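Local coordinates for Iron(III) ABC transporter, periplasmic iron-compound-binding protein (Vibrio cholerae, PDB 3TEF) that probably binds iron-loaded catecholate siderophores in the periplasm and hands them to an ABC transporter for uptake, at residues Ile25-Leu30 and Tyr261-Gly266; Ser157-Val162 and Phe185-Thr190; Glu2-Glu7 and Leu15-Gln20. One frame throughout, in Å; residues are numbered along the deposited sequence.

Interaction 1 (Ile25-Leu30 and Tyr261-Gly266); sequences IGVGAL and YIAISG
Val27 carries CG1 anti to its backbone N (chi1 -180°) and CG2 beside that N, while in Ile262 a chi1 of -61° sets CG1 beside the backbone N and leaves CG2 anti to it; these settings bring the branched carbons of the two side chains together. Val27 CG2 meets Ile262 CG2 at 3.6 Å, and the other branch, Val27 CG1, lies 3.7 Å from Ala263 CB, so that the valine fits against two successive residues. The isoleucine touches with its short branch alone, its longer CG1-CD1 arm running away from Val27. Beside this apolar patch the backbones come closer still. Gly28 CA sits 3.4 Å from Ile264 O, a CA-H...O contact with 150° at the hydrogen. Gly28, with no side chain, lets its CA come within 3.5 Å of Ala263 CA. In the siderophore-binding class of periplasmic binding proteins, two alpha/beta lobes are joined by a long helix, here 131-154, and the first turn of helix 27-35, which follows strand 22-25 of one lobe with Gly26 as N-cap, abuts the link between helices 257-262 and 267-279. That link is folded tightly: Ala263 centres an inverse gamma turn and opens a type II turn closed by the 3.0 Å bond from Gly266 N to Ala263 O, after which Gly266 caps helix 267-279. Gly266 CA also approaches Gly28 O, a second CA-H...O contact. No direct hydrogen bond spans the two segments; a water does so instead, accepting from Val27 N at 2.9 Å and donating to Ile262 O at 2.9 Å, and thus occupies an N-H in the first turn of helix 27-35. Nearby, Arg88 hydrogen-bonds to Tyr261 O and makes a cation-pi contact with the Tyr261 ring.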
ATOM      1  N   ILE A  25     -13.896   2.065  -0.658  1.00 18.41           N
ATOM      2  CA  ILE A  25     -13.123   2.985  -1.480  1.00 19.04           C
ATOM      3  C   ILE A  25     -11.636   2.730  -1.212  1.00 19.71           C
ATOM      4  O   ILE A  25     -11.216   2.662  -0.057  1.00 20.24           O
ATOM      5  CB  ILE A  25     -13.475   4.436  -1.153  1.00 19.77           C
ATOM      6  CG1 ILE A  25     -14.940   4.688  -1.536  1.00 21.07           C
ATOM      7  CG2 ILE A  25     -12.564   5.375  -1.925  1.00 20.42           C
ATOM      8  CD1 ILE A  25     -15.479   6.027  -1.061  1.00 25.33           C
ATOM      9  N   GLY A  26     -10.847   2.567  -2.272  1.00 20.23           N
ATOM     10  CA  GLY A  26      -9.428   2.272  -2.113  1.00 18.54           C
ATOM     11  C   GLY A  26      -9.103   0.833  -2.505  1.00 18.99           C
ATOM     12  O   GLY A  26      -9.824  -0.097  -2.140  1.00 20.89           O
ATOM     13  N   VAL A  27      -7.995   0.652  -3.212  1.00 15.81           N
ATOM     14  CA  VAL A  27      -7.612  -0.670  -3.708  1.00 17.55           C
ATOM     15  C   VAL A  27      -7.068  -1.560  -2.604  1.00 19.91           C
ATOM     16  O   VAL A  27      -7.247  -2.775  -2.640  1.00 18.20           O
ATOM     17  CB  VAL A  27      -6.592  -0.553  -4.850  1.00 21.17           C
ATOM     18  CG1 VAL A  27      -6.197  -1.946  -5.372  1.00 18.56           C
ATOM     19  CG2 VAL A  27      -7.163   0.313  -5.968  1.00 21.56           C
ATOM     20  N   GLY A  28      -6.401  -0.964  -1.611  1.00 19.17           N
ATOM     21  CA  GLY A  28      -5.845  -1.760  -0.534  1.00 19.27           C
ATOM     22  C   GLY A  28      -6.942  -2.346   0.337  1.00 18.25           C
ATOM     23  O   GLY A  28      -6.882  -3.521   0.722  1.00 18.88           O
ATOM     24  N   ALA A  29      -7.934  -1.509   0.653  1.00 19.00           N
ATOM     25  CA  ALA A  29      -9.110  -1.937   1.403  1.00 19.63           C
ATOM     26  C   ALA A  29      -9.865  -3.036   0.641  1.00 19.14           C
ATOM     27  O   ALA A  29     -10.234  -4.062   1.212  1.00 20.36           O
ATOM     28  CB  ALA A  29     -10.026  -0.750   1.676  1.00 21.57           C
ATOM     29  N   LEU A  30     -10.065  -2.825  -0.655  1.00 18.79           N
ATOM     30  CA  LEU A  30     -10.753  -3.823  -1.482  1.00 19.83           C
ATOM     31  C   LEU A  30      -9.983  -5.162  -1.537  1.00 18.83           C
ATOM     32  O   LEU A  30     -10.569  -6.243  -1.383  1.00 21.23           O
ATOM     33  CB  LEU A  30     -11.010  -3.252  -2.883  1.00 19.10           C
ATOM     34  CG  LEU A  30     -11.819  -4.136  -3.841  1.00 17.50           C
ATOM     35  CD1 LEU A  30     -13.131  -4.585  -3.224  1.00 21.58           C
ATOM     36  CD2 LEU A  30     -12.079  -3.373  -5.132  1.00 18.89           C
ATOM     37  N   TYR A 261       2.348   0.925  -3.742  1.00 20.18           N
ATOM     38  CA  TYR A 261       1.941   2.318  -3.835  1.00 21.36           C
ATOM     39  C   TYR A 261       0.414   2.493  -3.827  1.00 20.97           C
ATOM     40  O   TYR A 261      -0.116   3.391  -3.182  1.00 22.43           O
ATOM     41  CB  TYR A 261       2.565   2.937  -5.091  1.00 22.09           C
ATOM     42  CG  TYR A 261       2.235   4.401  -5.283  1.00 24.89           C
ATOM     43  CD1 TYR A 261       2.785   5.370  -4.453  1.00 25.58           C
ATOM     44  CD2 TYR A 261       1.380   4.806  -6.296  1.00 25.58           C
ATOM     45  CE1 TYR A 261       2.480   6.721  -4.629  1.00 27.72           C
ATOM     46  CE2 TYR A 261       1.070   6.153  -6.484  1.00 28.90           C
ATOM     47  CZ  TYR A 261       1.624   7.096  -5.649  1.00 29.99           C
ATOM     48  OH  TYR A 261       1.315   8.423  -5.840  1.00 34.54           O
ATOM     49  N   ILE A 262      -0.285   1.618  -4.541  1.00 19.50           N
ATOM     50  CA  ILE A 262      -1.735   1.733  -4.696  1.00 18.28           C
ATOM     51  C   ILE A 262      -2.528   0.982  -3.627  1.00 20.54           C
ATOM     52  O   ILE A 262      -3.365   1.567  -2.934  1.00 20.19           O
ATOM     53  CB  ILE A 262      -2.202   1.236  -6.091  1.00 19.91           C
ATOM     54  CG1 ILE A 262      -1.557   2.068  -7.216  1.00 24.04           C
ATOM     55  CG2 ILE A 262      -3.733   1.252  -6.185  1.00 22.51           C
ATOM     56  CD1 ILE A 262      -1.992   3.512  -7.254  1.00 23.86           C
ATOM     57  N   ALA A 263      -2.261  -0.311  -3.490  1.00 18.83           N
ATOM     58  CA  ALA A 263      -3.111  -1.201  -2.708  1.00 17.50           C
ATOM     59  C   ALA A 263      -2.581  -1.292  -1.292  1.00 18.30           C
ATOM     60  O   ALA A 263      -2.250  -2.369  -0.785  1.00 20.15           O
ATOM     61  CB  ALA A 263      -3.158  -2.597  -3.356  1.00 19.47           C
ATOM     62  N   ILE A 264      -2.513  -0.135  -0.650  1.00 19.08           N
ATOM     63  CA  ILE A 264      -1.874  -0.024   0.658  1.00 18.27           C
ATOM     64  C   ILE A 264      -2.488  -0.964   1.693  1.00 17.58           C
ATOM     65  O   ILE A 264      -3.695  -0.949   1.935  1.00 18.22           O
ATOM     66  CB  ILE A 264      -1.955   1.422   1.144  1.00 19.14           C
ATOM     67  CG1 ILE A 264      -1.144   2.333   0.213  1.00 20.86           C
ATOM     68  CG2 ILE A 264      -1.490   1.523   2.592  1.00 22.72           C
ATOM     69  CD1 ILE A 264      -1.465   3.820   0.379  1.00 21.76           C
ATOM     70  N   SER A 265      -1.631  -1.778   2.302  1.00 18.03           N
ATOM     71  CA  SER A 265      -2.027  -2.720   3.340  1.00 18.17           C
ATOM     72  C   SER A 265      -2.920  -3.868   2.847  1.00 18.84           C
ATOM     73  O   SER A 265      -3.511  -4.588   3.646  1.00 19.56           O
ATOM     74  CB  SER A 265      -2.650  -1.999   4.544  1.00 21.61           C
ATOM     75  OG  SER A 265      -1.679  -1.195   5.213  1.00 19.96           O
ATOM     76  N   GLY A 266      -2.991  -4.066   1.532  1.00 17.37           N
ATOM     77  CA  GLY A 266      -3.743  -5.190   1.018  1.00 20.03           C
ATOM     78  C   GLY A 266      -3.115  -6.499   1.457  1.00 19.36           C
ATOM     79  O   GLY A 266      -1.926  -6.549   1.784  1.00 20.80           O
TER
HETATM   80  O   HOH W   1      -5.967   2.741  -3.479  1.00 23.00           O

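Interaction 2 (Ser157-Val162 and Phe185-Thr190); sequences SDAMLV and FGFSET
Asp158-Ala159, at the start of strand 158-165, pair in parallel with Ser188-Glu189, with Ser188 bonded through both its N and its O to the residues flanking Asp158: its N donates to Ser157 O (3.3 Å, 174° at the hydrogen) and its O accepts from Ala159 N at 2.8 Å, nearly in line with the C=O bond. A third bond, from Thr190 N to Ala159 O, approaches from above the carbonyl plane rather than on a lone pair. The same carbonyl also accepts from the hydroxyl of Tyr182. On one face of the pairing, Ala159 CB rests over the ring of Phe187, 4.0 Å from its centroid and 29° off the ring normal, a CH-pi contact, while Ser157 O lies at the ring's edge near its plane. Phe187 in turn packs on Val181 of helix 180-184 and on Thr215 of strand 215-220. Asp158 and Ser188 share the other face. With CG wedged between the backbone N and the carbonyl carbon (chi1 60°), Asp158 turns its carboxylate toward Thr190 of the neighbouring segment, whose OG1 stands beside its own backbone N; the two side chains meet at a slant. The hydroxyl donates to Asp158 OD2 across 2.5 Å, a short bond that uses the anti lone pair, the one turned away from OD1. Thr190 CG2 extends past this bond to within 4.1 Å of Met160 CE. Because OD2 also accepts from Lys214 N, two donors grip one carboxylate oxygen and limit rotation of the acid. The Asp158 carboxylate thus links the end of strand 188-189 to the start of strand 215-220, on either side of strand 158-165, and one O-H and one N-H donor at the same oxygen would be expected to stabilise its negative charge.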
ATOM      1  N   SER A 157      23.059  -4.049   4.808  1.00 57.24           N
ATOM      2  CA  SER A 157      23.305  -3.165   3.680  1.00 50.57           C
ATOM      3  C   SER A 157      22.193  -2.145   3.484  1.00 45.36           C
ATOM      4  O   SER A 157      21.076  -2.320   3.977  1.00 37.99           O
ATOM      5  CB  SER A 157      23.536  -3.973   2.407  1.00 54.01           C
ATOM      6  OG  SER A 157      24.706  -4.765   2.530  1.00 62.81           O
ATOM      7  N   ASP A 158      22.524  -1.081   2.758  1.00 43.43           N
ATOM      8  CA  ASP A 158      21.633   0.055   2.574  1.00 35.37           C
ATOM      9  C   ASP A 158      20.789  -0.089   1.314  1.00 34.45           C
ATOM     10  O   ASP A 158      21.138  -0.822   0.387  1.00 33.46           O
ATOM     11  CB  ASP A 158      22.445   1.353   2.512  1.00 35.20           C
ATOM     12  CG  ASP A 158      23.443   1.366   1.361  1.00 43.29           C
ATOM     13  OD1 ASP A 158      24.456   0.639   1.442  1.00 43.58           O
ATOM     14  OD2 ASP A 158      23.222   2.101   0.373  1.00 40.82           O
ATOM     15  N   ALA A 159      19.660   0.606   1.295  1.00 30.66           N
ATOM     16  CA  ALA A 159      18.836   0.660   0.099  1.00 29.64           C
ATOM     17  C   ALA A 159      18.347   2.077  -0.097  1.00 27.96           C
ATOM     18  O   ALA A 159      18.093   2.802   0.871  1.00 27.21           O
ATOM     19  CB  ALA A 159      17.659  -0.288   0.201  1.00 28.83           C
ATOM     20  N   MET A 160      18.222   2.461  -1.359  1.00 27.50           N
ATOM     21  CA  MET A 160      17.638   3.737  -1.709  1.00 24.68           C
ATOM     22  C   MET A 160      16.330   3.426  -2.409  1.00 25.97           C
ATOM     23  O   MET A 160      16.289   2.581  -3.306  1.00 26.55           O
ATOM     24  CB  MET A 160      18.565   4.504  -2.648  1.00 30.29           C
ATOM     25  CG  MET A 160      18.030   5.859  -3.069  1.00 27.97           C
ATOM     26  SD  MET A 160      19.135   6.723  -4.197  1.00 32.52           S
ATOM     27  CE  MET A 160      20.514   7.077  -3.106  1.00 37.29           C
ATOM     28  N   LEU A 161      15.261   4.077  -1.973  1.00 24.47           N
ATOM     29  CA  LEU A 161      13.953   3.890  -2.585  1.00 25.97           C
ATOM     30  C   LEU A 161      13.716   5.093  -3.482  1.00 22.95           C
ATOM     31  O   LEU A 161      13.744   6.219  -3.011  1.00 23.73           O
ATOM     32  CB  LEU A 161      12.870   3.807  -1.504  1.00 26.02           C
ATOM     33  CG  LEU A 161      11.424   3.417  -1.858  1.00 25.93           C
ATOM     34  CD1 LEU A 161      10.740   4.453  -2.772  1.00 27.01           C
ATOM     35  CD2 LEU A 161      11.335   2.029  -2.464  1.00 26.35           C
ATOM     36  N   VAL A 162      13.515   4.844  -4.770  1.00 19.79           N
ATOM     37  CA  VAL A 162      13.308   5.921  -5.733  1.00 22.12           C
ATOM     38  C   VAL A 162      11.985   5.721  -6.434  1.00 20.06           C
ATOM     39  O   VAL A 162      11.700   4.633  -6.928  1.00 22.63           O
ATOM     40  CB  VAL A 162      14.431   5.974  -6.784  1.00 24.65           C
ATOM     41  CG1 VAL A 162      14.174   7.100  -7.792  1.00 27.26           C
ATOM     42  CG2 VAL A 162      15.775   6.180  -6.109  1.00 23.58           C
ATOM     43  N   PHE A 185      11.664  -4.783   6.621  1.00 27.09           N
ATOM     44  CA  PHE A 185      12.460  -5.659   5.780  1.00 28.84           C
ATOM     45  C   PHE A 185      13.948  -5.587   6.117  1.00 28.13           C
ATOM     46  O   PHE A 185      14.747  -6.374   5.604  1.00 34.44           O
ATOM     47  CB  PHE A 185      12.210  -5.334   4.310  1.00 27.99           C
ATOM     48  CG  PHE A 185      10.864  -5.787   3.811  1.00 27.86           C
ATOM     49  CD1 PHE A 185      10.444  -7.096   3.994  1.00 27.13           C
ATOM     50  CD2 PHE A 185      10.008  -4.900   3.173  1.00 25.25           C
ATOM     51  CE1 PHE A 185       9.209  -7.524   3.531  1.00 29.72           C
ATOM     52  CE2 PHE A 185       8.760  -5.320   2.707  1.00 28.63           C
ATOM     53  CZ  PHE A 185       8.361  -6.631   2.877  1.00 27.27           C
ATOM     54  N   GLY A 186      14.310  -4.618   6.953  1.00 30.43           N
ATOM     55  CA  GLY A 186      15.631  -4.580   7.557  1.00 35.68           C
ATOM     56  C   GLY A 186      16.758  -3.912   6.793  1.00 38.87           C
ATOM     57  O   GLY A 186      17.929  -4.090   7.140  1.00 37.63           O
ATOM     58  N   PHE A 187      16.435  -3.146   5.757  1.00 32.70           N
ATOM     59  CA  PHE A 187      17.459  -2.361   5.079  1.00 29.66           C
ATOM     60  C   PHE A 187      17.775  -1.128   5.912  1.00 30.22           C
ATOM     61  O   PHE A 187      16.958  -0.684   6.716  1.00 30.87           O
ATOM     62  CB  PHE A 187      16.972  -1.904   3.702  1.00 26.85           C
ATOM     63  CG  PHE A 187      16.932  -2.988   2.671  1.00 25.18           C
ATOM     64  CD1 PHE A 187      18.090  -3.413   2.044  1.00 29.30           C
ATOM     65  CD2 PHE A 187      15.724  -3.553   2.291  1.00 29.21           C
ATOM     66  CE1 PHE A 187      18.050  -4.398   1.086  1.00 30.34           C
ATOM     67  CE2 PHE A 187      15.672  -4.543   1.321  1.00 26.42           C
ATOM     68  CZ  PHE A 187      16.835  -4.964   0.713  1.00 30.91           C
ATOM     69  N   SER A 188      18.959  -0.562   5.714  1.00 32.61           N
ATOM     70  CA  SER A 188      19.242   0.761   6.256  1.00 32.23           C
ATOM     71  C   SER A 188      19.152   1.763   5.104  1.00 32.97           C
ATOM     72  O   SER A 188      19.256   1.382   3.937  1.00 32.10           O
ATOM     73  CB  SER A 188      20.624   0.800   6.921  1.00 39.15           C
ATOM     74  OG  SER A 188      21.650   0.544   5.976  1.00 39.35           O
ATOM     75  N   GLU A 189      18.941   3.034   5.423  1.00 31.94           N
ATOM     76  CA  GLU A 189      18.854   4.059   4.388  1.00 32.26           C
ATOM     77  C   GLU A 189      20.238   4.389   3.837  1.00 38.06           C
ATOM     78  O   GLU A 189      21.166   4.656   4.605  1.00 37.93           O
ATOM     79  CB  GLU A 189      18.221   5.331   4.940  1.00 34.25           C
ATOM     80  CG  GLU A 189      16.823   5.185   5.522  1.00 35.08           C
ATOM     81  CD  GLU A 189      16.320   6.512   6.076  1.00 39.09           C
ATOM     82  OE1 GLU A 189      17.145   7.426   6.235  1.00 48.07           O
ATOM     83  OE2 GLU A 189      15.116   6.660   6.345  1.00 41.13           O
ATOM     84  N   THR A 190      20.381   4.379   2.514  1.00 33.74           N
ATOM     85  CA  THR A 190      21.623   4.827   1.894  1.00 34.60           C
ATOM     86  C   THR A 190      21.916   6.226   2.396  1.00 39.21           C
ATOM     87  O   THR A 190      22.978   6.488   2.951  1.00 44.28           O
ATOM     88  CB  THR A 190      21.544   4.866   0.356  1.00 37.15           C
ATOM     89  OG1 THR A 190      21.210   3.570  -0.147  1.00 38.70           O
ATOM     90  CG2 THR A 190      22.881   5.290  -0.233  1.00 36.97           C
TER

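Interaction 3 (Glu2-Glu7 and Leu15-Gln20); sequences ETVTIE and LEQKPQ
Glu2 O and Gln17 N close the outer end of a beta hairpin with a nearly straight hydrogen bond, 2.8 Å long with 174° at the hydrogen. Further in, Val4 and Leu15 form a hydrogen-bonded pair of the antiparallel strands: Val4 N donates to Leu15 O at 2.9 Å, and Leu15 N returns a bond to Val4 O at 3.1 Å. Between these lies the non-hydrogen-bonded pair Thr3 and Glu16, at which the strands exchange CA-H...O contacts, Thr3 CA with Leu15 O (3.2 Å) and Glu16 CA with Glu2 O.

Apolar contacts are gathered on the face that Val4 and Leu15 share. Val4 points its two methyls to different neighbours: CG1, beside the backbone N (chi1 -73°), meets Gln17 CG at 3.6 Å, the two side chains crossing at about a right angle, whereas CG2 lies 4.2 Å from Leu15 CD2. That same Leu15 methyl is the one nearest Ile6, although more loosely.

Charge enters with Glu2 and Glu16, both extended beyond CG. Their aliphatic stems touch, CG to CG, and the carboxylates follow with planes 18° apart, bringing the two OE2 atoms to 3.7 Å. Such like charges at an exposed edge would probably raise the proton affinity of one or both acids.

The hairpin of strands 3-8 and 11-16 leans on the body of its lobe through its apolar face: Ile6 packs on Asn123 and Val127 of helix 113-128, and Leu15 reaches Leu82 at the start of strand 82-85.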
ATOM      1  N   GLU A   2     -24.393  -6.452  19.681  1.00 57.35           N
ATOM      2  CA  GLU A   2     -23.198  -7.133  19.194  1.00 52.19           C
ATOM      3  C   GLU A   2     -22.309  -6.172  18.416  1.00 47.32           C
ATOM      4  O   GLU A   2     -22.027  -6.381  17.233  1.00 47.97           O
ATOM      5  CB  GLU A   2     -23.592  -8.313  18.308  1.00 53.37           C
ATOM      6  CG  GLU A   2     -24.708  -7.980  17.330  1.00 56.86           C
ATOM      7  CD  GLU A   2     -25.153  -9.185  16.525  1.00 60.90           C
ATOM      8  OE1 GLU A   2     -24.339 -10.119  16.348  1.00 60.50           O
ATOM      9  OE2 GLU A   2     -26.322  -9.200  16.078  1.00 62.79           O
ATOM     10  N   THR A   3     -21.863  -5.124  19.092  1.00 44.80           N
ATOM     11  CA  THR A   3     -21.067  -4.086  18.453  1.00 40.82           C
ATOM     12  C   THR A   3     -19.582  -4.261  18.734  1.00 42.74           C
ATOM     13  O   THR A   3     -19.185  -4.858  19.738  1.00 42.75           O
ATOM     14  CB  THR A   3     -21.487  -2.679  18.924  1.00 42.70           C
ATOM     15  OG1 THR A   3     -21.299  -2.574  20.340  1.00 44.04           O
ATOM     16  CG2 THR A   3     -22.947  -2.412  18.591  1.00 43.69           C
ATOM     17  N   VAL A   4     -18.766  -3.737  17.833  1.00 37.41           N
ATOM     18  CA  VAL A   4     -17.335  -3.659  18.049  1.00 34.96           C
ATOM     19  C   VAL A   4     -16.950  -2.204  17.888  1.00 31.15           C
ATOM     20  O   VAL A   4     -17.604  -1.472  17.150  1.00 30.65           O
ATOM     21  CB  VAL A   4     -16.559  -4.512  17.031  1.00 37.19           C
ATOM     22  CG1 VAL A   4     -16.714  -5.988  17.352  1.00 39.09           C
ATOM     23  CG2 VAL A   4     -17.041  -4.219  15.617  1.00 32.15           C
ATOM     24  N   THR A   5     -15.913  -1.777  18.599  1.00 30.80           N
ATOM     25  CA  THR A   5     -15.377  -0.433  18.425  1.00 30.34           C
ATOM     26  C   THR A   5     -13.988  -0.551  17.814  1.00 30.80           C
ATOM     27  O   THR A   5     -13.071  -1.124  18.410  1.00 30.51           O
ATOM     28  CB  THR A   5     -15.343   0.376  19.749  1.00 32.91           C
ATOM     29  OG1 THR A   5     -16.683   0.568  20.224  1.00 33.04           O
ATOM     30  CG2 THR A   5     -14.702   1.746  19.532  1.00 33.39           C
ATOM     31  N   ILE A   6     -13.854  -0.020  16.604  1.00 26.91           N
ATOM     32  CA  ILE A   6     -12.624  -0.125  15.843  1.00 27.30           C
ATOM     33  C   ILE A   6     -11.849   1.175  15.905  1.00 25.73           C
ATOM     34  O   ILE A   6     -12.385   2.238  15.579  1.00 24.42           O
ATOM     35  CB  ILE A   6     -12.932  -0.402  14.359  1.00 24.55           C
ATOM     36  CG1 ILE A   6     -13.754  -1.685  14.214  1.00 26.79           C
ATOM     37  CG2 ILE A   6     -11.642  -0.459  13.554  1.00 25.63           C
ATOM     38  CD1 ILE A   6     -13.048  -2.922  14.758  1.00 27.68           C
ATOM     39  N   GLU A   7     -10.579   1.081  16.296  1.00 25.74           N
ATOM     40  CA  GLU A   7      -9.694   2.237  16.333  1.00 26.93           C
ATOM     41  C   GLU A   7      -8.855   2.299  15.060  1.00 29.43           C
ATOM     42  O   GLU A   7      -8.169   1.336  14.696  1.00 25.13           O
ATOM     43  CB  GLU A   7      -8.783   2.177  17.564  1.00 29.03           C
ATOM     44  CG  GLU A   7      -8.041   3.478  17.837  1.00 34.64           C
ATOM     45  CD  GLU A   7      -7.687   3.653  19.305  1.00 44.19           C
ATOM     46  OE1 GLU A   7      -6.822   2.903  19.806  1.00 47.95           O
ATOM     47  OE2 GLU A   7      -8.280   4.543  19.954  1.00 51.44           O
ATOM     48  N   LEU A  15     -19.809  -0.179  15.408  1.00 30.47           N
ATOM     49  CA  LEU A  15     -20.852  -0.743  14.567  1.00 29.48           C
ATOM     50  C   LEU A  15     -21.135  -2.180  14.971  1.00 29.43           C
ATOM     51  O   LEU A  15     -20.298  -2.849  15.584  1.00 33.76           O
ATOM     52  CB  LEU A  15     -20.452  -0.696  13.085  1.00 28.49           C
ATOM     53  CG  LEU A  15     -19.323  -1.639  12.686  1.00 28.88           C
ATOM     54  CD1 LEU A  15     -19.399  -1.975  11.190  1.00 26.77           C
ATOM     55  CD2 LEU A  15     -17.973  -1.049  13.062  1.00 26.53           C
ATOM     56  N   GLU A  16     -22.324  -2.647  14.626  1.00 34.58           N
ATOM     57  CA  GLU A  16     -22.680  -4.046  14.799  1.00 37.17           C
ATOM     58  C   GLU A  16     -21.806  -4.962  13.936  1.00 35.86           C
ATOM     59  O   GLU A  16     -21.535  -4.673  12.767  1.00 32.01           O
ATOM     60  CB  GLU A  16     -24.154  -4.232  14.457  1.00 40.17           C
ATOM     61  CG  GLU A  16     -24.633  -5.670  14.481  1.00 48.47           C
ATOM     62  CD  GLU A  16     -26.127  -5.772  14.234  1.00 54.83           C
ATOM     63  OE1 GLU A  16     -26.877  -4.952  14.811  1.00 57.33           O
ATOM     64  OE2 GLU A  16     -26.546  -6.657  13.455  1.00 60.45           O
ATOM     65  N   GLN A  17     -21.360  -6.070  14.512  1.00 33.95           N
ATOM     66  CA  GLN A  17     -20.559  -7.033  13.763  1.00 35.41           C
ATOM     67  C   GLN A  17     -21.248  -7.570  12.513  1.00 33.35           C
ATOM     68  O   GLN A  17     -22.479  -7.600  12.419  1.00 33.53           O
ATOM     69  CB  GLN A  17     -20.148  -8.200  14.658  1.00 35.35           C
ATOM     70  CG  GLN A  17     -18.777  -8.047  15.260  1.00 37.33           C
ATOM     71  CD  GLN A  17     -18.332  -9.299  15.995  1.00 41.02           C
ATOM     72  OE1 GLN A  17     -17.186  -9.735  15.872  1.00 39.89           O
ATOM     73  NE2 GLN A  17     -19.244  -9.885  16.762  1.00 43.06           N
ATOM     74  N   LYS A  18     -20.427  -8.005  11.564  1.00 31.08           N
ATOM     75  CA  LYS A  18     -20.892  -8.610  10.318  1.00 34.37           C
ATOM     76  C   LYS A  18     -21.870  -7.730   9.557  1.00 32.40           C
ATOM     77  O   LYS A  18     -23.002  -8.132   9.285  1.00 32.39           O
ATOM     78  CB  LYS A  18     -21.469 -10.002  10.571  1.00 37.13           C
ATOM     79  CG  LYS A  18     -20.392 -10.993  10.985  1.00 37.74           C
ATOM     80  CD  LYS A  18     -20.749 -11.726  12.263  1.00 43.08           C
ATOM     81  CE  LYS A  18     -21.659 -12.912  11.973  1.00 49.51           C
ATOM     82  NZ  LYS A  18     -20.988 -13.941  11.126  1.00 49.06           N
ATOM     83  N   PRO A  19     -21.424  -6.520   9.199  1.00 30.94           N
ATOM     84  CA  PRO A  19     -22.246  -5.652   8.358  1.00 28.59           C
ATOM     85  C   PRO A  19     -22.492  -6.332   7.018  1.00 31.51           C
ATOM     86  O   PRO A  19     -21.566  -6.907   6.441  1.00 29.38           O
ATOM     87  CB  PRO A  19     -21.378  -4.399   8.189  1.00 28.26           C
ATOM     88  CG  PRO A  19     -19.977  -4.860   8.450  1.00 31.23           C
ATOM     89  CD  PRO A  19     -20.110  -5.923   9.501  1.00 32.21           C
ATOM     90  N   GLN A  20     -23.731  -6.277   6.542  1.00 30.70           N
ATOM     91  CA  GLN A  20     -24.128  -7.027   5.355  1.00 31.12           C
ATOM     92  C   GLN A  20     -23.845  -6.282   4.060  1.00 29.75           C
ATOM     93  O   GLN A  20     -23.538  -6.896   3.033  1.00 31.49           O
ATOM     94  CB  GLN A  20     -25.608  -7.411   5.442  1.00 34.56           C
ATOM     95  CG  GLN A  20     -25.905  -8.390   6.569  1.00 38.38           C
ATOM     96  CD  GLN A  20     -25.033  -9.633   6.490  1.00 43.93           C
ATOM     97  OE1 GLN A  20     -24.193  -9.881   7.362  1.00 48.92           O
ATOM     98  NE2 GLN A  20     -25.228 -10.422   5.439  1.00 44.68           N
TER

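Overall arrangement
From the N terminus, interaction 3 closes first, folding residues 2-7 back on 15-20 as a hairpin at the outer end of one lobe. Interaction 1 opens just afterwards, at 25-30, and is completed only at 261-266, so it closes a loop over most of the chain; it ties the start of helix 27-35 to the turn ahead of the C-terminal helix. Nested within that loop, interaction 2 joins 157-162 to 185-190 in the mixed sheet of the other lobe. Interactions 2 and 3 lie on opposite sides of the chain's centre, about 39 Å apart between centres, with the buried interaction 1 near the middle. None of the three touches another.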